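Local structure of regulator of nonsense transcripts 2 (Homo sapiens, 4CEK) at residues A[113-116]-A[117-121]; A[128-131]-A[132-135]; A[138-141]-A[142-146]; A[146-149]-A[150-153]. The protein acts as a factor of nonsense-mediated mRNA decay, the modelled fragment being its second MIF4G domain, a helical module probably used for protein contacts. All coordinates share one frame; numbering follows the deposited sequence.

Overall arrangement
All four contacts are local ones on three successive helices of the MIF4G domain, 110-124, 131-144 and 148-159. Contacts 1 and 4 lie at the surface, whereas contacts 2 and 3 are partly buried. Contacts 2 and 3 share helix 131-144: the first holds its start by an asparagine cap and a small apolar cluster, the second its end by an aspartate-asparagine bond and a Met-aromatic pair. Contact 4 picks up at Asn-146, whose amide is bonded by an arginine of the first turn of helix 148-159. Contact 1 relies on aliphatic and histidine packing and a loose lysine-aspartate pair along helix 110-124, and touches contacts 3 and 4 through Leu-114 and Val-118 among others.

Contact 1: A[113-116]-A[117-121]; sequences HLKL and IVDAF
Ile-117 sits one turn on from His-113 and lays its CG2 methyl over one face of the imidazole, 4.1 Å from the ring centroid and displaced toward the rim, a CH-pi contact. The branching sets this up: CG1 takes the position between backbone N and carbonyl carbon (chi1 88°), leaving CG2 beside the N, on the side of His-113. CG1 meanwhile approaches Leu-114, whose CD1 lies 4.4 Å away. Behind these side chains runs ordinary helix bonding, with Ile-117 N giving to His-113 O at 3.1 Å and Ala-120 N to Leu-116 O likewise at 3.1 Å. On another side of the helix, Lys-115 and Asp-119 meet mainly through carbon: Lys-115 CE is 3.6 Å from Asp-119 OD2, while NZ stays 4.1 Å from that oxygen, too far for a salt bridge. With an alanine in place of Asp-119 the carboxylate is gone, and the Lys-115 ammonium would probably lose its nearby opposite charge, its chain freer to swing. Helix 110-124 packs here against its two successors: Leu-114 and Val-118 touch Asn-150 of helix 148-159, Asp-119 reaches Lys-153, and Phe-121 lies against Ala-137 and Asp-140 of helix 131-144.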
ATOM      1  N   HIS A 113      16.387  12.178 -24.036  1.00 66.92           N
ATOM      2  CA  HIS A 113      17.385  11.281 -23.441  1.00 69.80           C
ATOM      3  C   HIS A 113      16.953  10.963 -22.042  1.00 63.80           C
ATOM      4  O   HIS A 113      16.975   9.813 -21.641  1.00 60.21           O
ATOM      5  CB  HIS A 113      18.795  11.895 -23.474  1.00 69.32           C
ATOM      6  CG  HIS A 113      19.865  11.078 -22.743  1.00 73.50           C
ATOM      7  ND1 HIS A 113      20.405  11.472 -21.562  1.00 73.53           N
ATOM      8  CD2 HIS A 113      20.515   9.880 -23.086  1.00 68.10           C
ATOM      9  CE1 HIS A 113      21.339  10.571 -21.167  1.00 69.52           C
ATOM     10  NE2 HIS A 113      21.402   9.600 -22.097  1.00 68.04           N
ATOM     11  N   LEU A 114      16.542  11.989 -21.301  1.00 63.44           N
ATOM     12  CA  LEU A 114      16.019  11.840 -19.932  1.00 62.02           C
ATOM     13  C   LEU A 114      14.776  10.963 -19.883  1.00 56.47           C
ATOM     14  O   LEU A 114      14.677  10.086 -19.049  1.00 63.11           O
ATOM     15  CB  LEU A 114      15.690  13.206 -19.336  1.00 62.42           C
ATOM     16  CG  LEU A 114      15.128  13.193 -17.916  1.00 64.94           C
ATOM     17  CD1 LEU A 114      16.229  12.867 -16.913  1.00 56.68           C
ATOM     18  CD2 LEU A 114      14.444  14.530 -17.634  1.00 65.26           C
ATOM     19  N   LYS A 115      13.826  11.196 -20.777  1.00 61.46           N
ATOM     20  CA  LYS A 115      12.682  10.282 -20.909  1.00 63.93           C
ATOM     21  C   LYS A 115      13.181   8.825 -21.076  1.00 61.60           C
ATOM     22  O   LYS A 115      12.695   7.901 -20.412  1.00 60.44           O
ATOM     23  CB  LYS A 115      11.786  10.684 -22.094  1.00 66.08           C
ATOM     24  CG  LYS A 115      10.480   9.905 -22.193  1.00 72.65           C
ATOM     25  CD  LYS A 115      10.049   9.594 -23.623  1.00 73.90           C
ATOM     26  CE  LYS A 115       8.639   9.013 -23.623  1.00 77.72           C
ATOM     27  NZ  LYS A 115       8.203   8.414 -24.916  1.00 78.22           N
ATOM     28  N   LEU A 116      14.160   8.630 -21.956  1.00 57.94           N
ATOM     29  CA  LEU A 116      14.672   7.292 -22.237  1.00 56.78           C
ATOM     30  C   LEU A 116      15.191   6.634 -20.965  1.00 49.83           C
ATOM     31  O   LEU A 116      14.862   5.487 -20.712  1.00 49.67           O
ATOM     32  CB  LEU A 116      15.749   7.302 -23.339  1.00 64.47           C
ATOM     33  CG  LEU A 116      16.244   5.939 -23.872  1.00 69.10           C
ATOM     34  CD1 LEU A 116      15.087   4.956 -24.022  1.00 75.28           C
ATOM     35  CD2 LEU A 116      17.000   6.067 -25.196  1.00 66.37           C
ATOM     36  N   ILE A 117      15.945   7.358 -20.142  1.00 47.63           N
ATOM     37  CA  ILE A 117      16.512   6.751 -18.955  1.00 52.09           C
ATOM     38  C   ILE A 117      15.443   6.521 -17.872  1.00 58.38           C
ATOM     39  O   ILE A 117      15.536   5.555 -17.111  1.00 61.95           O
ATOM     40  CB  ILE A 117      17.736   7.511 -18.400  1.00 53.05           C
ATOM     41  CG1 ILE A 117      17.349   8.607 -17.425  1.00 52.70           C
ATOM     42  CG2 ILE A 117      18.584   8.105 -19.522  1.00 56.51           C
ATOM     43  CD1 ILE A 117      18.128   8.480 -16.127  1.00 51.84           C
ATOM     44  N   VAL A 118      14.425   7.385 -17.821  1.00 55.29           N
ATOM     45  CA  VAL A 118      13.300   7.176 -16.921  1.00 57.70           C
ATOM     46  C   VAL A 118      12.442   5.956 -17.301  1.00 56.67           C
ATOM     47  O   VAL A 118      11.999   5.204 -16.442  1.00 52.24           O
ATOM     48  CB  VAL A 118      12.386   8.414 -16.835  1.00 57.79           C
ATOM     49  CG1 VAL A 118      11.261   8.143 -15.864  1.00 57.69           C
ATOM     50  CG2 VAL A 118      13.170   9.640 -16.385  1.00 56.92           C
ATOM     51  N   ASP A 119      12.200   5.767 -18.583  1.00 51.67           N
ATOM     52  CA  ASP A 119      11.436   4.619 -19.026  1.00 56.09           C
ATOM     53  C   ASP A 119      12.221   3.343 -18.747  1.00 57.74           C
ATOM     54  O   ASP A 119      11.631   2.307 -18.454  1.00 65.20           O
ATOM     55  CB  ASP A 119      11.085   4.741 -20.517  1.00 58.29           C
ATOM     56  CG  ASP A 119      10.053   5.849 -20.799  1.00 65.53           C
ATOM     57  OD1 ASP A 119       9.656   6.618 -19.870  1.00 62.78           O
ATOM     58  OD2 ASP A 119       9.635   5.951 -21.980  1.00 73.54           O
ATOM     59  N   ALA A 120      13.548   3.424 -18.822  1.00 53.64           N
ATOM     60  CA  ALA A 120      14.410   2.313 -18.423  1.00 52.56           C
ATOM     61  C   ALA A 120      14.237   2.036 -16.947  1.00 53.11           C
ATOM     62  O   ALA A 120      14.126   0.879 -16.516  1.00 52.26           O
ATOM     63  CB  ALA A 120      15.891   2.634 -18.695  1.00 49.42           C
ATOM     64  N   PHE A 121      14.304   3.119 -16.177  1.00 53.15           N
ATOM     65  CA  PHE A 121      14.263   3.058 -14.715  1.00 53.73           C
ATOM     66  C   PHE A 121      12.964   2.421 -14.245  1.00 52.95           C
ATOM     67  O   PHE A 121      12.994   1.467 -13.478  1.00 50.78           O
ATOM     68  CB  PHE A 121      14.389   4.464 -14.127  1.00 50.30           C
ATOM     69  CG  PHE A 121      14.272   4.497 -12.656  1.00 49.79           C
ATOM     70  CD1 PHE A 121      15.373   4.205 -11.855  1.00 46.32           C
ATOM     71  CD2 PHE A 121      13.048   4.793 -12.052  1.00 48.75           C
ATOM     72  CE1 PHE A 121      15.251   4.229 -10.471  1.00 47.79           C
ATOM     73  CE2 PHE A 121      12.934   4.832 -10.668  1.00 43.48           C
ATOM     74  CZ  PHE A 121      14.024   4.540  -9.880  1.00 43.42           C
TER

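Contact 2: A[128-131]-A[132-135]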
ATOM      1  N   CYS A 128      13.532  -4.760  -8.385  1.00 48.36           N
ATOM      2  CA  CYS A 128      14.152  -4.318  -7.128  1.00 46.67           C
ATOM      3  C   CYS A 128      13.542  -5.064  -5.966  1.00 45.40           C
ATOM      4  O   CYS A 128      12.833  -4.505  -5.149  1.00 45.89           O
ATOM      5  CB  CYS A 128      14.038  -2.800  -6.952  1.00 49.09           C
ATOM      6  SG  CYS A 128      14.921  -1.850  -8.236  1.00 52.89           S
ATOM      7  N   VAL A 129      13.849  -6.353  -5.900  1.00 47.68           N
ATOM      8  CA  VAL A 129      13.271  -7.251  -4.905  1.00 46.76           C
ATOM      9  C   VAL A 129      14.093  -7.401  -3.592  1.00 44.78           C
ATOM     10  O   VAL A 129      13.855  -8.329  -2.843  1.00 51.97           O
ATOM     11  CB  VAL A 129      12.952  -8.643  -5.531  1.00 47.81           C
ATOM     12  CG1 VAL A 129      11.883  -8.509  -6.593  1.00 47.63           C
ATOM     13  CG2 VAL A 129      14.190  -9.281  -6.151  1.00 48.58           C
ATOM     14  N   ASN A 130      15.008  -6.488  -3.266  1.00 43.14           N
ATOM     15  CA  ASN A 130      15.532  -6.439  -1.862  1.00 43.06           C
ATOM     16  C   ASN A 130      15.789  -5.021  -1.361  1.00 42.23           C
ATOM     17  O   ASN A 130      15.702  -4.072  -2.119  1.00 42.26           O
ATOM     18  CB  ASN A 130      16.777  -7.328  -1.636  1.00 46.67           C
ATOM     19  CG  ASN A 130      18.041  -6.845  -2.387  1.00 51.65           C
ATOM     20  OD1 ASN A 130      18.055  -5.849  -3.111  1.00 52.85           O
ATOM     21  ND2 ASN A 130      19.112  -7.578  -2.200  1.00 55.18           N
ATOM     22  N   ARG A 131      16.058  -4.905  -0.069  1.00 45.15           N
ATOM     23  CA  ARG A 131      16.265  -3.644   0.610  1.00 49.09           C
ATOM     24  C   ARG A 131      17.366  -2.787  -0.035  1.00 51.99           C
ATOM     25  O   ARG A 131      17.185  -1.593  -0.256  1.00 53.13           O
ATOM     26  CB  ARG A 131      16.613  -3.951   2.067  1.00 54.25           C
ATOM     27  CG  ARG A 131      16.727  -2.751   2.986  1.00 60.74           C
ATOM     28  CD  ARG A 131      17.555  -3.076   4.226  1.00 66.83           C
ATOM     29  NE  ARG A 131      17.534  -1.986   5.204  1.00 72.29           N
ATOM     30  CZ  ARG A 131      18.179  -1.998   6.369  1.00 78.77           C
ATOM     31  NH1 ARG A 131      18.921  -3.055   6.724  1.00 78.35           N
ATOM     32  NH2 ARG A 131      18.077  -0.945   7.187  1.00 78.59           N
ATOM     33  N   ASP A 132      18.503  -3.396  -0.356  1.00 57.51           N
ATOM     34  CA  ASP A 132      19.601  -2.654  -0.985  1.00 53.18           C
ATOM     35  C   ASP A 132      19.235  -2.205  -2.392  1.00 47.14           C
ATOM     36  O   ASP A 132      19.447  -1.037  -2.743  1.00 49.13           O
ATOM     37  CB  ASP A 132      20.910  -3.474  -0.987  1.00 58.01           C
ATOM     38  CG  ASP A 132      21.408  -3.792   0.431  1.00 64.14           C
ATOM     39  OD1 ASP A 132      21.222  -2.977   1.369  1.00 66.88           O
ATOM     40  OD2 ASP A 132      21.987  -4.876   0.612  1.00 76.31           O
ATOM     41  N   LEU A 133      18.690  -3.101  -3.209  1.00 42.77           N
ATOM     42  CA  LEU A 133      18.260  -2.690  -4.562  1.00 48.00           C
ATOM     43  C   LEU A 133      17.252  -1.502  -4.557  1.00 49.62           C
ATOM     44  O   LEU A 133      17.336  -0.633  -5.410  1.00 51.85           O
ATOM     45  CB  LEU A 133      17.648  -3.854  -5.352  1.00 47.04           C
ATOM     46  CG  LEU A 133      18.499  -4.881  -6.137  1.00 52.70           C
ATOM     47  CD1 LEU A 133      17.533  -5.912  -6.742  1.00 50.75           C
ATOM     48  CD2 LEU A 133      19.369  -4.255  -7.248  1.00 46.92           C
ATOM     49  N   ILE A 134      16.298  -1.470  -3.621  1.00 49.23           N
ATOM     50  CA  ILE A 134      15.206  -0.467  -3.697  1.00 50.23           C
ATOM     51  C   ILE A 134      15.725   0.885  -3.191  1.00 47.63           C
ATOM     52  O   ILE A 134      15.346   1.921  -3.723  1.00 45.26           O
ATOM     53  CB  ILE A 134      13.884  -0.921  -2.979  1.00 44.84           C
ATOM     54  CG1 ILE A 134      12.657  -0.168  -3.519  1.00 44.37           C
ATOM     55  CG2 ILE A 134      13.970  -0.713  -1.480  1.00 39.83           C
ATOM     56  CD1 ILE A 134      12.231  -0.549  -4.929  1.00 40.21           C
ATOM     57  N   ASP A 135      16.611   0.863  -2.196  1.00 47.93           N
ATOM     58  CA  ASP A 135      17.308   2.077  -1.742  1.00 48.21           C
ATOM     59  C   ASP A 135      18.186   2.690  -2.855  1.00 53.88           C
ATOM     60  O   ASP A 135      18.220   3.905  -3.022  1.00 54.65           O
ATOM     61  CB  ASP A 135      18.142   1.788  -0.479  1.00 50.11           C
ATOM     62  CG  ASP A 135      17.263   1.565   0.794  1.00 50.63           C
ATOM     63  OD1 ASP A 135      16.030   1.723   0.708  1.00 47.11           O
ATOM     64  OD2 ASP A 135      17.805   1.243   1.887  1.00 47.48           O
TER
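Asn-130 caps the start of helix 131-144 with its side chain: OD1 accepts from Leu-133 N at 2.8 Å, with an N-H...O angle of 155°. The donor stands above the amide plane rather than on a lone pair. The first torsion places CG between backbone N and carbonyl carbon (chi1 67°), which folds the amide back over the first turn, where OD1 also comes to 3.0 Å from Leu-133 CB. Backbone bonds continue the turn, Ile-134 N to Asn-130 O at 3.1 Å and Asp-135 N to Arg-131 O at 3.2 Å. The apolar part gathers round Cys-128, two residues ahead of the cap. Its CB meets Ile-134 CD1 at 3.5 Å and Leu-133 CB at 4.1 Å, so the loop closes back onto the helix it precedes. Charge plays a looser role, for Arg-131 NE and Asp-135 OD2 remain 4.6 Å apart; the carboxylate instead forms a salt bridge with Arg-174. That bridge ties the beginning of this helix to helix 169-179, where Ile-134 also packs on Phe-171, Arg-174 and Leu-175, while Val-129 of the loop touches Arg-165, Asp-167 and Leu-168.

Contact 3: A[138-141]-A[142-146]; sequences AMDF and CMNMN
The C-terminal turn of helix 131-144 is held by two side-chain pairs, Asp-140 with Asn-144 and Phe-141 with Met-145, each four residues apart. Asp-140 OD1 takes a hydrogen bond from Asn-144 ND2 at 2.7 Å, met nearly head-on along its C-O bond, although the N-H...O angle is a bent 131°. Carboxylate and amide planes stand 62° apart. Asn-144 N also gives to Asp-140 O at 3.1 Å, so backbone and side chain of the asparagine both bond to the same residue. A leucine at Asp-140 would take away the acceptor and would probably leave the Asn-144 amide free to turn. Met-145 is the first residue to leave helical backbone angles, yet its N still bonds Phe-141 O at 3.2 Å. Its side chain crosses the phenyl group at about a right angle: CB rests over one face, displaced toward the rim, and SD approaches Phe-141 CD2 at 3.9 Å. This is a Met-aromatic contact, with the sulfur oblique to the ring, 5.0 Å from its centroid. Met-145 faces helix 110-124, packing on Ile-117, Val-118 and Phe-121. One turn before the pairs, Ala-138 meets Leu-175 and Thr-178 of helix 169-179.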
ATOM      1  N   ALA A 138      16.015   4.591  -5.273  1.00 43.24           N
ATOM      2  CA  ALA A 138      15.701   5.878  -4.697  1.00 43.39           C
ATOM      3  C   ALA A 138      16.834   6.898  -4.902  1.00 48.09           C
ATOM      4  O   ALA A 138      16.569   8.062  -5.204  1.00 52.36           O
ATOM      5  CB  ALA A 138      15.392   5.734  -3.214  1.00 38.14           C
ATOM      6  N   MET A 139      18.086   6.490  -4.715  1.00 52.34           N
ATOM      7  CA  MET A 139      19.211   7.424  -4.894  1.00 52.62           C
ATOM      8  C   MET A 139      19.317   7.808  -6.362  1.00 51.29           C
ATOM      9  O   MET A 139      19.443   8.986  -6.702  1.00 47.31           O
ATOM     10  CB  MET A 139      20.512   6.833  -4.358  1.00 57.48           C
ATOM     11  CG  MET A 139      20.608   6.875  -2.835  1.00 64.66           C
ATOM     12  SD  MET A 139      22.025   6.043  -2.040  1.00 78.72           S
ATOM     13  CE  MET A 139      21.730   4.321  -2.414  1.00 57.69           C
ATOM     14  N   ASP A 140      19.197   6.814  -7.232  1.00 48.53           N
ATOM     15  CA  ASP A 140      19.253   7.030  -8.673  1.00 50.04           C
ATOM     16  C   ASP A 140      18.179   8.018  -9.141  1.00 49.74           C
ATOM     17  O   ASP A 140      18.453   8.937  -9.913  1.00 50.40           O
ATOM     18  CB  ASP A 140      19.125   5.674  -9.399  1.00 50.19           C
ATOM     19  CG  ASP A 140      19.282   5.777 -10.898  1.00 56.44           C
ATOM     20  OD1 ASP A 140      19.796   6.813 -11.376  1.00 66.20           O
ATOM     21  OD2 ASP A 140      18.904   4.809 -11.615  1.00 58.13           O
ATOM     22  N   PHE A 141      16.949   7.825  -8.682  1.00 52.78           N
ATOM     23  CA  PHE A 141      15.840   8.687  -9.095  1.00 48.25           C
ATOM     24  C   PHE A 141      16.035  10.106  -8.559  1.00 48.80           C
ATOM     25  O   PHE A 141      15.857  11.092  -9.262  1.00 47.25           O
ATOM     26  CB  PHE A 141      14.505   8.124  -8.586  1.00 45.93           C
ATOM     27  CG  PHE A 141      13.333   8.863  -9.099  1.00 40.09           C
ATOM     28  CD1 PHE A 141      12.883   9.976  -8.439  1.00 39.20           C
ATOM     29  CD2 PHE A 141      12.741   8.505 -10.297  1.00 41.02           C
ATOM     30  CE1 PHE A 141      11.817  10.721  -8.941  1.00 39.88           C
ATOM     31  CE2 PHE A 141      11.681   9.245 -10.808  1.00 41.95           C
ATOM     32  CZ  PHE A 141      11.213  10.354 -10.112  1.00 38.82           C
ATOM     33  N   CYS A 142      16.409  10.189  -7.298  1.00 51.79           N
ATOM     34  CA  CYS A 142      16.530  11.458  -6.603  1.00 62.57           C
ATOM     35  C   CYS A 142      17.646  12.362  -7.193  1.00 67.69           C
ATOM     36  O   CYS A 142      17.603  13.581  -7.060  1.00 67.23           O
ATOM     37  CB  CYS A 142      16.778  11.179  -5.118  1.00 62.52           C
ATOM     38  SG  CYS A 142      16.263  12.489  -4.012  1.00 82.16           S
ATOM     39  N   MET A 143      18.617  11.753  -7.866  1.00 69.28           N
ATOM     40  CA  MET A 143      19.804  12.452  -8.330  1.00 68.95           C
ATOM     41  C   MET A 143      19.873  12.698  -9.826  1.00 72.04           C
ATOM     42  O   MET A 143      20.572  13.614 -10.242  1.00 72.91           O
ATOM     43  CB  MET A 143      21.042  11.661  -7.937  1.00 76.43           C
ATOM     44  CG  MET A 143      21.420  11.826  -6.478  1.00 79.60           C
ATOM     45  SD  MET A 143      23.172  12.161  -6.338  1.00 94.70           S
ATOM     46  CE  MET A 143      23.374  13.633  -7.358  1.00 82.34           C
ATOM     47  N   ASN A 144      19.190  11.885 -10.635  1.00 66.52           N
ATOM     48  CA  ASN A 144      19.279  12.008 -12.093  1.00 59.24           C
ATOM     49  C   ASN A 144      17.962  12.248 -12.816  1.00 61.24           C
ATOM     50  O   ASN A 144      17.958  12.511 -14.033  1.00 63.82           O
ATOM     51  CB  ASN A 144      19.936  10.751 -12.662  1.00 59.49           C
ATOM     52  CG  ASN A 144      21.130  10.311 -11.840  1.00 57.97           C
ATOM     53  OD1 ASN A 144      21.887  11.140 -11.349  1.00 65.67           O
ATOM     54  ND2 ASN A 144      21.288   9.014 -11.664  1.00 56.48           N
ATOM     55  N   MET A 145      16.842  12.157 -12.098  1.00 57.59           N
ATOM     56  CA  MET A 145      15.534  12.048 -12.775  1.00 55.37           C
ATOM     57  C   MET A 145      14.426  12.877 -12.170  1.00 48.28           C
ATOM     58  O   MET A 145      13.344  12.921 -12.726  1.00 48.13           O
ATOM     59  CB  MET A 145      15.053  10.595 -12.802  1.00 57.46           C
ATOM     60  CG  MET A 145      16.132   9.584 -13.119  1.00 61.10           C
ATOM     61  SD  MET A 145      15.529   7.904 -13.009  1.00 57.06           S
ATOM     62  CE  MET A 145      14.342   7.963 -14.319  1.00 58.82           C
ATOM     63  N   ASN A 146      14.682  13.523 -11.047  1.00 45.76           N
ATOM     64  CA  ASN A 146      13.654  14.282 -10.377  1.00 46.31           C
ATOM     65  C   ASN A 146      13.125  15.458 -11.230  1.00 53.40           C
ATOM     66  O   ASN A 146      13.855  16.345 -11.649  1.00 55.95           O
ATOM     67  CB  ASN A 146      14.162  14.770  -9.031  1.00 46.38           C
ATOM     68  CG  ASN A 146      13.045  15.235  -8.148  1.00 51.77           C
ATOM     69  OD1 ASN A 146      11.878  15.057  -8.492  1.00 53.17           O
ATOM     70  ND2 ASN A 146      13.381  15.825  -7.003  1.00 49.67           N
TER

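Contact 4: A[146-149]-A[150-153]; sequences NTKA and NRKK
The Arg-151 guanidinium has Lys-148 CA over one face, 3.2 Å above its plane and off toward the rim, and Asn-146 OD1 at its edge. NH1 gives that oxygen a hydrogen bond of 2.7 Å, the N-H...O angle 148°. Amide and guanidinium stand almost perpendicular, 87° apart, and the NH1 donor lies above the amide plane, not on a lone pair. A bend at chi3 (-64°) turns the arginine back toward the chain preceding its own helix, which also brings CD to 3.2 Å from Asn-146 OD1. NE, on the same group, forms a salt bridge with Asp-185, so two acceptors fix its rotation. The link between helices 131-144 and 148-159 ends here: Thr-147 occupies the N-cap position but spends its hydroxyl on the preceding residue, OG1 giving to Asn-146 O at 2.7 Å. The helix begins instead through the main chain, with Arg-151 N bonded to Thr-147 O at 2.7 Å and Lys-152 N to Lys-148 O at 3.2 Å. Thr-147 CB packs on Asn-150 CB at 3.7 Å. The Asn-150 amide reaches back across the link, its ND2 hydrogen-bonding Met-145 O just past the end of helix 131-144.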
ATOM      1  N   ASN A 146      14.682  13.523 -11.047  1.00 45.76           N
ATOM      2  CA  ASN A 146      13.654  14.282 -10.377  1.00 46.31           C
ATOM      3  C   ASN A 146      13.125  15.458 -11.230  1.00 53.40           C
ATOM      4  O   ASN A 146      13.855  16.345 -11.649  1.00 55.95           O
ATOM      5  CB  ASN A 146      14.162  14.770  -9.031  1.00 46.38           C
ATOM      6  CG  ASN A 146      13.045  15.235  -8.148  1.00 51.77           C
ATOM      7  OD1 ASN A 146      11.878  15.057  -8.492  1.00 53.17           O
ATOM      8  ND2 ASN A 146      13.381  15.825  -7.003  1.00 49.67           N
ATOM      9  N   THR A 147      11.825  15.447 -11.461  1.00 61.06           N
ATOM     10  CA  THR A 147      11.181  16.301 -12.442  1.00 54.05           C
ATOM     11  C   THR A 147       9.697  16.061 -12.229  1.00 54.31           C
ATOM     12  O   THR A 147       9.260  14.904 -12.206  1.00 49.71           O
ATOM     13  CB  THR A 147      11.572  15.869 -13.855  1.00 54.70           C
ATOM     14  OG1 THR A 147      12.876  16.386 -14.171  1.00 54.31           O
ATOM     15  CG2 THR A 147      10.548  16.323 -14.868  1.00 57.20           C
ATOM     16  N   LYS A 148       8.951  17.139 -12.014  1.00 50.24           N
ATOM     17  CA  LYS A 148       7.508  17.092 -11.879  1.00 54.30           C
ATOM     18  C   LYS A 148       6.893  16.019 -12.788  1.00 50.10           C
ATOM     19  O   LYS A 148       6.215  15.112 -12.303  1.00 45.35           O
ATOM     20  CB  LYS A 148       6.889  18.463 -12.185  1.00 59.05           C
ATOM     21  CG  LYS A 148       5.586  18.723 -11.434  1.00 67.14           C
ATOM     22  CD  LYS A 148       4.664  19.675 -12.191  1.00 72.94           C
ATOM     23  CE  LYS A 148       3.279  19.737 -11.553  1.00 76.25           C
ATOM     24  NZ  LYS A 148       2.623  21.069 -11.716  1.00 78.86           N
ATOM     25  N   ALA A 149       7.168  16.100 -14.082  1.00 45.52           N
ATOM     26  CA  ALA A 149       6.673  15.117 -15.044  1.00 49.74           C
ATOM     27  C   ALA A 149       7.098  13.680 -14.701  1.00 50.23           C
ATOM     28  O   ALA A 149       6.378  12.715 -14.977  1.00 46.41           O
ATOM     29  CB  ALA A 149       7.144  15.464 -16.448  1.00 47.06           C
ATOM     30  N   ASN A 150       8.296  13.559 -14.148  1.00 49.73           N
ATOM     31  CA  ASN A 150       8.871  12.268 -13.817  1.00 51.70           C
ATOM     32  C   ASN A 150       8.324  11.718 -12.498  1.00 53.37           C
ATOM     33  O   ASN A 150       8.243  10.507 -12.326  1.00 50.94           O
ATOM     34  CB  ASN A 150      10.415  12.346 -13.769  1.00 49.10           C
ATOM     35  CG  ASN A 150      11.057  12.284 -15.160  1.00 47.19           C
ATOM     36  OD1 ASN A 150      10.366  12.122 -16.173  1.00 46.60           O
ATOM     37  ND2 ASN A 150      12.396  12.375 -15.208  1.00 44.73           N
ATOM     38  N   ARG A 151       7.972  12.606 -11.572  1.00 51.80           N
ATOM     39  CA  ARG A 151       7.382  12.180 -10.326  1.00 48.81           C
ATOM     40  C   ARG A 151       5.973  11.613 -10.614  1.00 51.37           C
ATOM     41  O   ARG A 151       5.529  10.672  -9.947  1.00 52.78           O
ATOM     42  CB  ARG A 151       7.378  13.315  -9.298  1.00 43.82           C
ATOM     43  CG  ARG A 151       8.778  13.694  -8.862  1.00 45.64           C
ATOM     44  CD  ARG A 151       8.827  14.528  -7.578  1.00 45.89           C
ATOM     45  NE  ARG A 151       8.183  15.833  -7.761  1.00 52.65           N
ATOM     46  CZ  ARG A 151       8.676  16.847  -8.490  1.00 54.03           C
ATOM     47  NH1 ARG A 151       9.849  16.752  -9.132  1.00 53.58           N
ATOM     48  NH2 ARG A 151       7.972  17.968  -8.596  1.00 54.26           N
ATOM     49  N   LYS A 152       5.296  12.156 -11.619  1.00 47.04           N
ATOM     50  CA  LYS A 152       3.964  11.698 -11.966  1.00 50.99           C
ATOM     51  C   LYS A 152       4.039  10.331 -12.619  1.00 48.12           C
ATOM     52  O   LYS A 152       3.161   9.493 -12.431  1.00 47.96           O
ATOM     53  CB  LYS A 152       3.264  12.651 -12.942  1.00 59.48           C
ATOM     54  CG  LYS A 152       2.442  13.755 -12.305  1.00 68.85           C
ATOM     55  CD  LYS A 152       1.614  14.501 -13.367  1.00 78.65           C
ATOM     56  CE  LYS A 152       2.446  15.512 -14.173  1.00 82.55           C
ATOM     57  NZ  LYS A 152       2.106  15.528 -15.627  1.00 75.80           N
ATOM     58  N   LYS A 153       5.046  10.133 -13.449  1.00 44.94           N
ATOM     59  CA  LYS A 153       5.253   8.835 -14.063  1.00 43.02           C
ATOM     60  C   LYS A 153       5.628   7.796 -13.010  1.00 36.38           C
ATOM     61  O   LYS A 153       5.174   6.676 -13.102  1.00 37.34           O
ATOM     62  CB  LYS A 153       6.312   8.913 -15.162  1.00 48.38           C
ATOM     63  CG  LYS A 153       5.731   9.091 -16.561  1.00 56.38           C
ATOM     64  CD  LYS A 153       6.759   9.577 -17.591  1.00 63.13           C
ATOM     65  CE  LYS A 153       6.840   8.661 -18.825  1.00 72.59           C
ATOM     66  NZ  LYS A 153       5.610   8.579 -19.686  1.00 77.95           N
TER